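Local coordinates for protein carbohydrate binding family 6 (Clostridium thermocellum, PDB 5A8C) that probably hydrolyses terminal alpha-L-arabinofuranosyl links in arabinose-bearing plant polysaccharides, as a family 43 glycoside hydrolase built on a five-bladed beta-propeller, at residues A[122-127]-A[173-178]; A[50-55]-A[113-118]; A[259-264]-A[288-293]; A[142-147]-A[188-193]. One frame throughout, in Å; residues are numbered along the deposited sequence. Where two conformers were deposited one is given.

How the contacts relate
From the N terminus, contact 2 comes first and closes 57 intervening residues by packing strand 50-55 of one propeller blade against strand 113-118 of the next. Strand 124-129 follows directly and pairs with strand 112-118, so contact 1 starts in the same sheet and reaches on to strand 173-178 of another blade. Contact 4 crosses contact 1: residues 142-147 lie inside the loop that contact 1 closes and 188-193 beyond it, and their second strands, 173-178 and 185-190, are neighbours in one sheet. Contact 3 comes last, a short surface closure of 23 residues whose centre is about 30 Å from that of contact 1, across the chain's centre.

Contact 1. Residues A[122-127]-A[173-178]; sequences NGIGVA and AYMYFG
Met175 N bonds to Ile188 O of the adjoining strand, and from this fixed backbone the methionine's thioether end packs on Ile124 of the other sheet. Ile124 is tied down in the same way, its own N meeting Val145 O. Between the two segments the contact is wholly apolar, and Ile124 serves both partners with different branches. Its CG2 methyl, set anti to the backbone N (chi1 for CG1 is -68°), lies 3.8 Å from Met175 CE and almost as near to SD. The two side chains run past one another in opposite directions, and the bend at chi3 of the methionine, -74°, brings CE alongside that methyl. The longer branch ends in CD1, which sits 3.7 Å from Phe177 CB and then, a little farther off, touches CG and CD2 at the root of the ring, coming in obliquely. Phe177 itself has Met175 O in the plane of its ring at the edge, 3.5 Å from CD1 of the phenylalanine. Val145 and Leu160 also pack on Phe177, whose side chain lies about 9 Å from the bound calcium ion. Three buried residues thus bridge strand 124-129 and strand 173-178, which belong to different sheets: the face-to-face packing of successive blades that characterises the five-bladed beta-propeller of family 43.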
loop_
_atom_site.group_PDB
_atom_site.type_symbol
_atom_site.label_atom_id
_atom_site.label_comp_id
_atom_site.label_asym_id
_atom_site.label_seq_id
_atom_site.Cartn_x
_atom_site.Cartn_y
_atom_site.Cartn_z
ATOM N N ASN A 122 -5.641 -14.935 2.272
ATOM C CA ASN A 122 -5.094 -16.257 2.546
ATOM C C ASN A 122 -3.592 -16.210 2.623
ATOM O O ASN A 122 -2.885 -16.797 1.806
ATOM C CB ASN A 122 -5.525 -17.250 1.482
ATOM C CG ASN A 122 -6.986 -17.203 1.221
ATOM O OD1 ASN A 122 -7.438 -16.940 0.077
ATOM N ND2 ASN A 122 -7.742 -17.405 2.253
ATOM N N GLY A 123 -3.078 -15.455 3.614
ATOM C CA GLY A 123 -1.660 -15.305 3.820
ATOM C C GLY A 123 -1.075 -14.083 3.153
ATOM O O GLY A 123 -1.563 -13.596 2.128
ATOM N N ILE A 124 0.045 -13.595 3.720
ATOM C CA ILE A 124 0.837 -12.502 3.149
ATOM C C ILE A 124 2.202 -13.069 2.748
ATOM O O ILE A 124 2.841 -13.765 3.537
ATOM C CB ILE A 124 0.981 -11.361 4.160
ATOM C CG1 ILE A 124 -0.375 -10.699 4.392
ATOM C CG2 ILE A 124 2.024 -10.338 3.698
ATOM C CD1 ILE A 124 -0.423 -9.744 5.549
ATOM N N GLY A 125 2.603 -12.759 1.510
ATOM C CA GLY A 125 3.872 -13.197 0.983
ATOM C C GLY A 125 4.921 -12.107 0.857
ATOM O O GLY A 125 4.642 -10.919 1.047
ATOM N N VAL A 126 6.116 -12.562 0.523
ATOM C CA VAL A 126 7.235 -11.678 0.177
ATOM C C VAL A 126 7.898 -12.194 -1.074
ATOM O O VAL A 126 8.194 -13.372 -1.220
ATOM C CB VAL A 126 8.262 -11.576 1.317
ATOM C CG1 VAL A 126 8.835 -12.946 1.717
ATOM C CG2 VAL A 126 9.383 -10.600 0.942
ATOM N N ALA A 127 8.123 -11.287 -2.031
ATOM C CA ALA A 127 8.882 -11.599 -3.239
ATOM C C ALA A 127 10.090 -10.686 -3.313
ATOM O O ALA A 127 10.079 -9.559 -2.806
ATOM C CB ALA A 127 7.997 -11.444 -4.460
ATOM N N ALA A 173 12.932 -3.884 11.211
ATOM C CA ALA A 173 11.802 -3.858 10.281
ATOM C C ALA A 173 10.552 -4.376 10.966
ATOM O O ALA A 173 10.583 -5.299 11.811
ATOM C CB ALA A 173 12.102 -4.717 9.060
ATOM N N TYR A 174 9.429 -3.811 10.559
ATOM C CA TYR A 174 8.094 -4.128 11.036
ATOM C C TYR A 174 7.164 -4.281 9.868
ATOM O O TYR A 174 7.233 -3.496 8.927
ATOM C CB TYR A 174 7.541 -3.027 11.919
ATOM C CG TYR A 174 8.338 -2.738 13.183
ATOM C CD1 TYR A 174 9.367 -1.806 13.185
ATOM C CD2 TYR A 174 8.043 -3.372 14.388
ATOM C CE1 TYR A 174 10.065 -1.502 14.325
ATOM C CE2 TYR A 174 8.753 -3.065 15.539
ATOM C CZ TYR A 174 9.747 -2.128 15.507
ATOM O OH TYR A 174 10.439 -1.841 16.673
ATOM N N MET A 175 6.253 -5.247 9.937
ATOM C CA MET A 175 5.127 -5.378 9.009
ATOM C C MET A 175 3.837 -5.097 9.755
ATOM O O MET A 175 3.512 -5.853 10.677
ATOM C CB MET A 175 5.068 -6.721 8.354
ATOM C CG MET A 175 3.874 -6.852 7.408
ATOM S SD MET A 175 3.434 -8.500 6.849
ATOM C CE MET A 175 4.771 -8.644 5.746
ATOM N N TYR A 176 3.117 -4.084 9.318
ATOM C CA TYR A 176 1.765 -3.780 9.790
ATOM C C TYR A 176 0.778 -4.410 8.819
ATOM O O TYR A 176 1.035 -4.416 7.609
ATOM C CB TYR A 176 1.551 -2.241 9.833
ATOM C CG TYR A 176 2.539 -1.513 10.712
ATOM C CD1 TYR A 176 3.849 -1.269 10.317
ATOM C CD2 TYR A 176 2.181 -1.083 12.010
ATOM C CE1 TYR A 176 4.764 -0.636 11.136
ATOM C CE2 TYR A 176 3.094 -0.430 12.814
ATOM C CZ TYR A 176 4.396 -0.214 12.401
ATOM O OH TYR A 176 5.336 0.427 13.141
ATOM N N PHE A 177 -0.334 -4.957 9.301
ATOM C CA PHE A 177 -1.263 -5.639 8.406
ATOM C C PHE A 177 -2.612 -5.772 9.123
ATOM O O PHE A 177 -2.735 -5.435 10.304
ATOM C CB PHE A 177 -0.708 -7.012 7.954
ATOM C CG PHE A 177 -0.433 -7.965 9.093
ATOM C CD1 PHE A 177 0.766 -7.900 9.794
ATOM C CD2 PHE A 177 -1.316 -8.970 9.404
ATOM C CE1 PHE A 177 1.047 -8.818 10.821
ATOM C CE2 PHE A 177 -1.052 -9.897 10.401
ATOM C CZ PHE A 177 0.146 -9.821 11.085
ATOM N N GLY A 178 -3.580 -6.276 8.391
ATOM C CA GLY A 178 -4.899 -6.491 8.959
ATOM C C GLY A 178 -5.989 -5.781 8.188
ATOM O O GLY A 178 -5.770 -5.147 7.150
#

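Contact 2. Residues A[50-55]-A[113-118]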
loop_
_atom_site.group_PDB
_atom_site.type_symbol
_atom_site.label_atom_id
_atom_site.label_comp_id
_atom_site.label_asym_id
_atom_site.label_seq_id
_atom_site.Cartn_x
_atom_site.Cartn_y
_atom_site.Cartn_z
ATOM N N TYR A 50 9.641 4.839 -8.030
ATOM C CA TYR A 50 8.974 3.643 -8.528
ATOM C C TYR A 50 7.680 3.489 -7.757
ATOM O O TYR A 50 7.652 3.540 -6.535
ATOM C CB TYR A 50 9.841 2.388 -8.320
ATOM C CG TYR A 50 11.095 2.342 -9.138
ATOM C CD1 TYR A 50 12.244 2.970 -8.717
ATOM C CD2 TYR A 50 11.120 1.649 -10.324
ATOM C CE1 TYR A 50 13.392 2.944 -9.501
ATOM C CE2 TYR A 50 12.251 1.618 -11.147
ATOM C CZ TYR A 50 13.390 2.278 -10.713
ATOM O OH TYR A 50 14.546 2.251 -11.485
ATOM N N ILE A 51 6.600 3.200 -8.510
ATOM C CA ILE A 51 5.270 2.921 -7.916
ATOM C C ILE A 51 4.852 1.520 -8.336
ATOM O O ILE A 51 4.909 1.175 -9.524
ATOM C CB ILE A 51 4.216 3.956 -8.370
ATOM C CG1 ILE A 51 4.644 5.384 -8.040
ATOM C CG2 ILE A 51 2.903 3.638 -7.660
ATOM C CD1 ILE A 51 3.678 6.441 -8.565
ATOM N N TYR A 52 4.476 0.720 -7.326
ATOM C CA TYR A 52 4.012 -0.641 -7.527
ATOM C C TYR A 52 2.539 -0.670 -7.179
ATOM O O TYR A 52 2.153 -0.148 -6.113
ATOM C CB TYR A 52 4.792 -1.603 -6.573
ATOM C CG TYR A 52 6.258 -1.605 -6.834
ATOM C CD1 TYR A 52 7.073 -0.569 -6.361
ATOM C CD2 TYR A 52 6.874 -2.582 -7.583
ATOM C CE1 TYR A 52 8.414 -0.547 -6.606
ATOM C CE2 TYR A 52 8.228 -2.578 -7.842
ATOM C CZ TYR A 52 9.003 -1.535 -7.368
ATOM O OH TYR A 52 10.352 -1.466 -7.586
ATOM N N CYS A 53 1.737 -1.354 -7.978
ATOM C CA CYS A 53 0.296 -1.311 -7.821
ATOM C C CYS A 53 -0.297 -2.711 -7.981
ATOM O O CYS A 53 0.185 -3.520 -8.772
ATOM C CB CYS A 53 -0.381 -0.443 -8.881
ATOM S SG CYS A 53 0.135 1.280 -8.850
ATOM N N SER A 54 -1.404 -2.953 -7.280
ATOM C CA SER A 54 -2.304 -4.024 -7.697
ATOM C C SER A 54 -2.647 -3.835 -9.169
ATOM O O SER A 54 -3.071 -2.728 -9.531
ATOM C CB SER A 54 -3.618 -3.897 -6.917
ATOM O OG SER A 54 -3.454 -4.165 -5.548
ATOM N N HIS A 55 -2.476 -4.849 -10.001
ATOM C CA HIS A 55 -2.962 -4.770 -11.388
ATOM C C HIS A 55 -4.420 -5.231 -11.428
ATOM O O HIS A 55 -4.702 -6.411 -11.222
ATOM C CB HIS A 55 -2.126 -5.623 -12.268
ATOM C CG HIS A 55 -2.654 -5.753 -13.678
ATOM N ND1 HIS A 55 -3.324 -4.845 -14.465
ATOM C CD2 HIS A 55 -2.558 -6.877 -14.420
ATOM C CE1 HIS A 55 -3.617 -5.434 -15.635
ATOM N NE2 HIS A 55 -3.144 -6.660 -15.631
ATOM N N PHE A 113 15.252 -5.630 -3.328
ATOM C CA PHE A 113 13.900 -5.131 -3.305
ATOM C C PHE A 113 12.975 -6.233 -2.789
ATOM O O PHE A 113 13.011 -7.361 -3.279
ATOM C CB PHE A 113 13.462 -4.705 -4.714
ATOM C CG PHE A 113 14.306 -3.560 -5.244
ATOM C CD1 PHE A 113 15.526 -3.834 -5.830
ATOM C CD2 PHE A 113 13.924 -2.273 -5.026
ATOM C CE1 PHE A 113 16.372 -2.798 -6.229
ATOM C CE2 PHE A 113 14.762 -1.215 -5.443
ATOM C CZ PHE A 113 15.994 -1.519 -6.023
ATOM N N TYR A 114 12.183 -5.861 -1.782
ATOM C CA TYR A 114 11.266 -6.780 -1.120
ATOM C C TYR A 114 9.861 -6.271 -1.345
ATOM O O TYR A 114 9.543 -5.116 -1.003
ATOM C CB TYR A 114 11.570 -6.842 0.403
ATOM C CG TYR A 114 12.957 -7.336 0.641
ATOM C CD1 TYR A 114 13.219 -8.709 0.706
ATOM C CD2 TYR A 114 14.038 -6.468 0.781
ATOM C CE1 TYR A 114 14.502 -9.180 0.845
ATOM C CE2 TYR A 114 15.326 -6.943 0.940
ATOM C CZ TYR A 114 15.549 -8.305 1.013
ATOM O OH TYR A 114 16.843 -8.721 1.215
ATOM N N LEU A 115 9.044 -7.097 -1.982
ATOM C CA LEU A 115 7.697 -6.772 -2.409
ATOM C C LEU A 115 6.738 -7.697 -1.667
ATOM O O LEU A 115 6.664 -8.873 -1.963
ATOM C CB LEU A 115 7.630 -6.971 -3.923
ATOM C CG LEU A 115 6.356 -6.570 -4.622
ATOM C CD1 LEU A 115 6.156 -5.048 -4.571
ATOM C CD2 LEU A 115 6.415 -6.995 -6.108
ATOM N N TYR A 116 6.040 -7.138 -0.702
ATOM C CA TYR A 116 5.094 -7.915 0.118
ATOM C C TYR A 116 3.723 -7.814 -0.500
ATOM O O TYR A 116 3.403 -6.783 -1.126
ATOM C CB TYR A 116 5.093 -7.383 1.575
ATOM C CG TYR A 116 6.455 -7.434 2.172
ATOM C CD1 TYR A 116 7.353 -6.389 2.032
ATOM C CD2 TYR A 116 6.859 -8.555 2.912
ATOM C CE1 TYR A 116 8.648 -6.456 2.532
ATOM C CE2 TYR A 116 8.139 -8.616 3.435
ATOM C CZ TYR A 116 9.027 -7.595 3.249
ATOM O OH TYR A 116 10.306 -7.641 3.711
ATOM N N TYR A 117 2.903 -8.843 -0.368
ATOM C CA TYR A 117 1.628 -8.873 -1.068
ATOM C C TYR A 117 0.661 -9.745 -0.327
ATOM O O TYR A 117 1.017 -10.676 0.406
ATOM C CB TYR A 117 1.825 -9.422 -2.508
ATOM C CG TYR A 117 2.359 -10.837 -2.570
ATOM C CD1 TYR A 117 3.723 -11.098 -2.504
ATOM C CD2 TYR A 117 1.495 -11.916 -2.731
ATOM C CE1 TYR A 117 4.207 -12.411 -2.537
ATOM C CE2 TYR A 117 1.973 -13.213 -2.778
ATOM C CZ TYR A 117 3.324 -13.481 -2.684
ATOM O OH TYR A 117 3.742 -14.780 -2.797
ATOM N N GLY A 118 -0.642 -9.446 -0.498
ATOM C CA GLY A 118 -1.687 -10.269 0.121
ATOM C C GLY A 118 -2.236 -11.273 -0.850
ATOM O O GLY A 118 -2.730 -10.908 -1.937
#
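Tyr52 and Leu115 carry this contact, and the tyrosine can be followed outward from its strand. Its CB leaves the backbone toward the facing sheet and already lies 4.2 Å from Leu115 CD1. CG, anti to the carbonyl carbon at chi1 -61°, is slightly closer to the same methyl. The nearest approach comes at Tyr52 CD2, 4.0 Å from Leu115 CD1. On the other flank, Tyr52 CD1 is 4.9 Å from Leu115 CD1; the leucine therefore bears on one flank of the inner ring, obliquely. Leucine's chi1 of -174° lifts its CG away from the backbone N and carries CD1 up to this spot. Strand 48-56 lies in the four-stranded antiparallel sheet 36-90, strand 112-118 in the sheet that follows, 104-129, and the pair is a layer-to-layer contact between consecutive blades of the five-bladed beta-propeller. Pro104 and Ile106, from strand 104-109 of the second blade, add to the packing around Tyr52, and Pro104 also touches Leu115. Farther out along the ring the leucine falls behind: CE2 of Tyr52 is 4.6 Å from Leu115 CD1. At the tip, Tyr52 OH comes within 4.5 Å of Phe113 CD2, a loose van der Waals approach, and its hydrogen bond goes instead to Pro132 O, which satisfies a hydroxyl buried in the interior. Phe113 is held by other aromatics, stacked with Tyr108 and edge-to-face with Tyr45.

Contact 3. Residues A[259-264]-A[288-293]; sequences PPDNYS and AKQRGL
Lys289 lies against Asp261 and Tyr263 just before the helix 286-291 finishes in a Schellman motif. There Gly292, with positive phi, closes the last turn: Leu293 N returns to Ala288 O at 2.9 Å and Gly292 N to Lys289 O. The opposing segment, 259-264, is irregular, and Asp261 and Tyr263 both have left-handed backbone angles; this is a surface contact at the periphery of the beta-propeller.

The close packing is of oxygens against the methylenes of Lys289. The lysine was modelled in two conformers, and the distances here are for one of them. Its chain is extended through chi3 and runs across both partners at about a right angle. Asp261 OD1 rests 3.3 Å from Lys289 CD, so the carboxylate lies beside the aliphatic chain and not at its ammonium. Farther back toward the helix, Tyr263 OH comes within 3.2 Å of Lys289 CB, which approaches the ring at its edge, near its plane.

The opposite charges are near each other but make no salt bridge: Lys289 NZ stands 4.3 Å from Asp261 OD1. Water 1 joins the two residues, donating to Asp261 OD2 at 2.7 Å and accepting from Lys289 NZ at 3.0 Å. OD2 also bonds Thr286 OG1 in the first turn of the same helix.

A second water reaches the residues beyond the helix: it lies 3.2 Å from Tyr263 OH and donates to Leu293 O at 2.7 Å.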
loop_
_atom_site.group_PDB
_atom_site.type_symbol
_atom_site.label_atom_id
_atom_site.label_comp_id
_atom_site.label_asym_id
_atom_site.label_seq_id
_atom_site.Cartn_x
_atom_site.Cartn_y
_atom_site.Cartn_z
ATOM N N PRO A 259 -11.143 10.785 -3.302
ATOM C CA PRO A 259 -10.714 11.541 -4.500
ATOM C C PRO A 259 -11.870 11.751 -5.444
ATOM O O PRO A 259 -12.882 11.029 -5.371
ATOM C CB PRO A 259 -9.679 10.631 -5.131
ATOM C CG PRO A 259 -9.672 9.451 -4.442
ATOM C CD PRO A 259 -10.579 9.433 -3.294
ATOM N N PRO A 260 -11.733 12.657 -6.403
ATOM C CA PRO A 260 -12.734 12.739 -7.475
ATOM C C PRO A 260 -12.818 11.454 -8.266
ATOM O O PRO A 260 -11.879 10.659 -8.345
ATOM C CB PRO A 260 -12.241 13.915 -8.333
ATOM C CG PRO A 260 -10.789 13.949 -8.065
ATOM C CD PRO A 260 -10.597 13.539 -6.622
ATOM N N ASP A 261 -13.987 11.260 -8.872
ATOM C CA ASP A 261 -14.193 10.128 -9.760
ATOM C C ASP A 261 -13.874 8.797 -9.113
ATOM O O ASP A 261 -13.242 7.928 -9.726
ATOM C CB ASP A 261 -13.414 10.299 -11.074
ATOM C CG ASP A 261 -13.802 11.508 -11.897
ATOM O OD1 ASP A 261 -14.896 12.088 -11.650
ATOM O OD2 ASP A 261 -13.050 11.855 -12.822
ATOM N N ASN A 262 -14.367 8.612 -7.881
ATOM C CA ASN A 262 -14.117 7.395 -7.156
ATOM C C ASN A 262 -15.337 6.603 -6.782
ATOM O O ASN A 262 -15.200 5.541 -6.131
ATOM C CB ASN A 262 -13.201 7.615 -5.956
ATOM C CG ASN A 262 -12.513 6.352 -5.531
ATOM O OD1 ASN A 262 -11.887 5.673 -6.364
ATOM N ND2 ASN A 262 -12.562 6.024 -4.267
ATOM N N TYR A 263 -16.546 7.074 -7.091
ATOM C CA TYR A 263 -17.757 6.255 -6.975
ATOM C C TYR A 263 -17.990 5.750 -5.544
ATOM O O TYR A 263 -18.573 4.695 -5.337
ATOM C CB TYR A 263 -17.765 5.115 -7.971
ATOM C CG TYR A 263 -17.725 5.558 -9.410
ATOM C CD1 TYR A 263 -16.531 5.814 -10.052
ATOM C CD2 TYR A 263 -18.896 5.711 -10.139
ATOM C CE1 TYR A 263 -16.484 6.196 -11.391
ATOM C CE2 TYR A 263 -18.867 6.121 -11.464
ATOM C CZ TYR A 263 -17.652 6.309 -12.077
ATOM O OH TYR A 263 -17.593 6.661 -13.411
ATOM N N SER A 264 -17.584 6.558 -4.558
ATOM C CA SER A 264 -17.791 6.213 -3.136
ATOM C C SER A 264 -17.262 4.841 -2.789
ATOM O O SER A 264 -17.769 4.154 -1.914
ATOM C CB SER A 264 -19.257 6.345 -2.727
ATOM O OG SER A 264 -19.686 7.681 -2.979
ATOM N N ALA A 288 -11.620 4.676 -15.960
ATOM C CA ALA A 288 -12.872 3.950 -16.206
ATOM C C ALA A 288 -14.013 4.919 -16.484
ATOM O O ALA A 288 -14.814 4.693 -17.408
ATOM C CB ALA A 288 -13.178 3.075 -15.020
ATOM N N LYS A 289 -14.129 6.004 -15.718
ATOM C CA LYS A 289 -15.213 6.962 -15.945
ATOM C C LYS A 289 -15.138 7.531 -17.351
ATOM O O LYS A 289 -16.153 7.591 -18.073
ATOM C CB LYS A 289 -15.113 8.099 -14.929
ATOM C CG LYS A 289 -16.193 9.145 -15.119
ATOM C CD LYS A 289 -16.152 10.220 -14.082
ATOM C CE LYS A 289 -17.161 11.342 -14.297
ATOM N NZ LYS A 289 -16.898 12.171 -15.500
ATOM N N GLN A 290 -13.973 7.964 -17.782
ATOM C CA GLN A 290 -13.871 8.578 -19.104
ATOM C C GLN A 290 -14.231 7.598 -20.186
ATOM O O GLN A 290 -14.794 8.015 -21.192
ATOM C CB GLN A 290 -12.450 9.051 -19.279
ATOM C CG GLN A 290 -11.981 10.206 -18.405
ATOM C CD GLN A 290 -13.062 10.965 -17.675
ATOM O OE1 GLN A 290 -13.114 10.919 -16.437
ATOM N NE2 GLN A 290 -13.932 11.684 -18.422
ATOM N N ARG A 291 -13.958 6.314 -20.018
ATOM C CA ARG A 291 -14.220 5.296 -21.014
ATOM C C ARG A 291 -15.598 4.656 -20.863
ATOM O O ARG A 291 -15.951 3.800 -21.657
ATOM C CB ARG A 291 -13.111 4.255 -20.995
ATOM C CG ARG A 291 -11.770 4.806 -21.318
ATOM C CD ARG A 291 -10.671 3.799 -21.236
ATOM N NE ARG A 291 -9.408 4.450 -21.455
ATOM C CZ ARG A 291 -8.238 3.849 -21.537
ATOM N NH1 ARG A 291 -8.111 2.532 -21.404
ATOM N NH2 ARG A 291 -7.160 4.616 -21.673
ATOM N N GLY A 292 -16.383 5.077 -19.879
ATOM C CA GLY A 292 -17.700 4.517 -19.664
ATOM C C GLY A 292 -17.683 3.092 -19.154
ATOM O O GLY A 292 -18.648 2.378 -19.389
ATOM N N LEU A 293 -16.596 2.689 -18.520
ATOM C CA LEU A 293 -16.389 1.304 -18.098
ATOM C C LEU A 293 -16.830 1.095 -16.666
ATOM O O LEU A 293 -17.024 2.071 -15.915
ATOM C CB LEU A 293 -14.933 0.941 -18.242
ATOM C CG LEU A 293 -14.366 1.095 -19.647
ATOM C CD1 LEU A 293 -12.890 0.842 -19.566
ATOM C CD2 LEU A 293 -15.037 0.202 -20.667
HETATM O O HOH W 1 -14.203 13.248 -14.876
HETATM O O HOH W 2 -18.082 4.546 -15.702
#

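Contact 4. Residues A[142-147]-A[188-193]; sequences GPLVSW and IKLGND
A classic beta bulge, in which Leu144 and Val145 both stand opposite Ile124, puts two successive side chains to work against Ile188 and Leu190. From it Leu144 and Val145 each meet one residue of strand 185-190, methyl to methyl, with no polar bond across the contact. Val145 CG2 is 4.2 Å from Ile188 CG2. Valine's chi1 of 176° leaves CG2 beside the backbone N, and the two side chains lie alongside one another, pointing opposite ways. Leu144 CD2 and Leu190 CD2 are likewise 4.2 Å apart. Leu190 does not set off straight at its partner, but its end swings nearer: chi1 of -55° brings CD2 to Leu144, while CD1 packs on Tyr116. Leu190 CD1 stays farther from the other leucine, 4.7 Å from Leu144 CD2. These separations are those of ordinary van der Waals packing. Tyr116, on strand 112-118, fills in beside both leucines, its ring meeting Leu144 CD2 and its hydroxyl end Leu190 CD1. Thr197, on the short strand 197-198, touches all four residues. The bulged segment thus runs beside the edge strand 124-129 and packs on strand 185-190, which itself pairs with strand 173-178 in the following blade.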
loop_
_atom_site.group_PDB
_atom_site.type_symbol
_atom_site.label_atom_id
_atom_site.label_comp_id
_atom_site.label_asym_id
_atom_site.label_seq_id
_atom_site.Cartn_x
_atom_site.Cartn_y
_atom_site.Cartn_z
ATOM N N GLY A 142 5.557 -21.120 1.773
ATOM C CA GLY A 142 4.256 -20.683 2.203
ATOM C C GLY A 142 4.310 -19.228 2.589
ATOM O O GLY A 142 5.328 -18.552 2.413
ATOM N N PRO A 143 3.197 -18.718 3.110
ATOM C CA PRO A 143 3.151 -17.290 3.481
ATOM C C PRO A 143 4.171 -16.930 4.536
ATOM O O PRO A 143 4.423 -17.697 5.479
ATOM C CB PRO A 143 1.728 -17.090 3.942
ATOM C CG PRO A 143 1.144 -18.408 4.121
ATOM C CD PRO A 143 1.908 -19.398 3.335
ATOM N N LEU A 144 4.650 -15.722 4.456
ATOM C CA LEU A 144 5.479 -15.113 5.469
ATOM C C LEU A 144 4.660 -14.923 6.766
ATOM O O LEU A 144 5.176 -15.118 7.879
ATOM C CB LEU A 144 6.046 -13.809 4.969
ATOM C CG LEU A 144 6.887 -13.004 5.952
ATOM C CD1 LEU A 144 8.104 -13.775 6.423
ATOM C CD2 LEU A 144 7.343 -11.698 5.314
ATOM N N VAL A 145 3.421 -14.456 6.612
ATOM C CA VAL A 145 2.507 -14.278 7.724
ATOM C C VAL A 145 1.186 -14.960 7.365
ATOM O O VAL A 145 0.677 -14.785 6.260
ATOM C CB VAL A 145 2.268 -12.761 8.009
ATOM C CG1 VAL A 145 1.228 -12.601 9.115
ATOM C CG2 VAL A 145 3.573 -12.074 8.410
ATOM N N SER A 146 0.681 -15.786 8.291
ATOM C CA SER A 146 -0.496 -16.614 8.029
ATOM C C SER A 146 -1.403 -16.477 9.265
ATOM O O SER A 146 -1.035 -15.882 10.295
ATOM C CB SER A 146 -0.064 -18.112 7.860
ATOM O OG SER A 146 0.216 -18.712 9.090
ATOM N N TRP A 147 -2.570 -17.093 9.138
ATOM C CA TRP A 147 -3.474 -17.180 10.263
ATOM C C TRP A 147 -2.839 -17.862 11.478
ATOM O O TRP A 147 -3.316 -17.668 12.595
ATOM C CB TRP A 147 -4.742 -17.955 9.869
ATOM C CG TRP A 147 -5.591 -17.172 9.023
ATOM C CD1 TRP A 147 -5.890 -17.366 7.699
ATOM C CD2 TRP A 147 -6.297 -16.020 9.429
ATOM N NE1 TRP A 147 -6.739 -16.376 7.250
ATOM C CE2 TRP A 147 -7.014 -15.537 8.305
ATOM C CE3 TRP A 147 -6.423 -15.362 10.651
ATOM C CZ2 TRP A 147 -7.833 -14.445 8.384
ATOM C CZ3 TRP A 147 -7.219 -14.252 10.714
ATOM C CH2 TRP A 147 -7.930 -13.816 9.589
ATOM N N ILE A 188 4.150 -7.119 13.254
ATOM C CA ILE A 188 5.142 -8.133 13.599
ATOM C C ILE A 188 6.515 -7.681 13.143
ATOM O O ILE A 188 6.664 -7.035 12.101
ATOM C CB ILE A 188 4.769 -9.498 13.013
ATOM C CG1 ILE A 188 5.596 -10.652 13.657
ATOM C CG2 ILE A 188 4.859 -9.526 11.486
ATOM C CD1 ILE A 188 5.021 -12.021 13.377
ATOM N N LYS A 189 7.542 -7.984 13.929
ATOM C CA LYS A 189 8.905 -7.768 13.486
ATOM C C LYS A 189 9.309 -8.712 12.385
ATOM O O LYS A 189 8.957 -9.884 12.385
ATOM C CB LYS A 189 9.854 -7.926 14.686
ATOM C CG LYS A 189 9.673 -6.856 15.692
ATOM C CD LYS A 189 10.647 -7.010 16.876
ATOM C CE LYS A 189 10.535 -8.307 17.697
ATOM N NZ LYS A 189 9.223 -8.484 18.394
ATOM N N LEU A 190 10.077 -8.176 11.417
ATOM C CA LEU A 190 10.760 -8.986 10.417
ATOM C C LEU A 190 12.229 -9.053 10.714
ATOM O O LEU A 190 12.825 -8.094 11.220
ATOM C CB LEU A 190 10.548 -8.430 9.002
ATOM C CG LEU A 190 9.100 -8.222 8.544
ATOM C CD1 LEU A 190 9.087 -7.765 7.113
ATOM C CD2 LEU A 190 8.262 -9.444 8.768
ATOM N N GLY A 191 12.852 -10.180 10.369
ATOM C CA GLY A 191 14.283 -10.268 10.455
ATOM C C GLY A 191 14.977 -9.340 9.484
ATOM O O GLY A 191 14.385 -8.855 8.498
ATOM N N ASN A 192 16.276 -9.126 9.712
ATOM C CA ASN A 192 17.039 -8.241 8.826
ATOM C C ASN A 192 17.073 -8.783 7.391
ATOM O O ASN A 192 17.239 -7.981 6.470
ATOM C CB ASN A 192 18.456 -8.026 9.328
ATOM C CG ASN A 192 18.519 -7.126 10.579
ATOM O OD1 ASN A 192 17.517 -6.531 10.995
ATOM N ND2 ASN A 192 19.686 -7.023 11.152
ATOM N N ASP A 193 16.899 -10.091 7.189
ATOM C CA ASP A 193 16.829 -10.653 5.839
ATOM C C ASP A 193 15.514 -10.387 5.156
ATOM O O ASP A 193 15.393 -10.715 3.958
ATOM C CB ASP A 193 17.160 -12.142 5.845
ATOM C CG ASP A 193 16.136 -13.072 6.561
ATOM O OD1 ASP A 193 14.986 -12.666 6.828
ATOM O OD2 ASP A 193 16.505 -14.270 6.751
#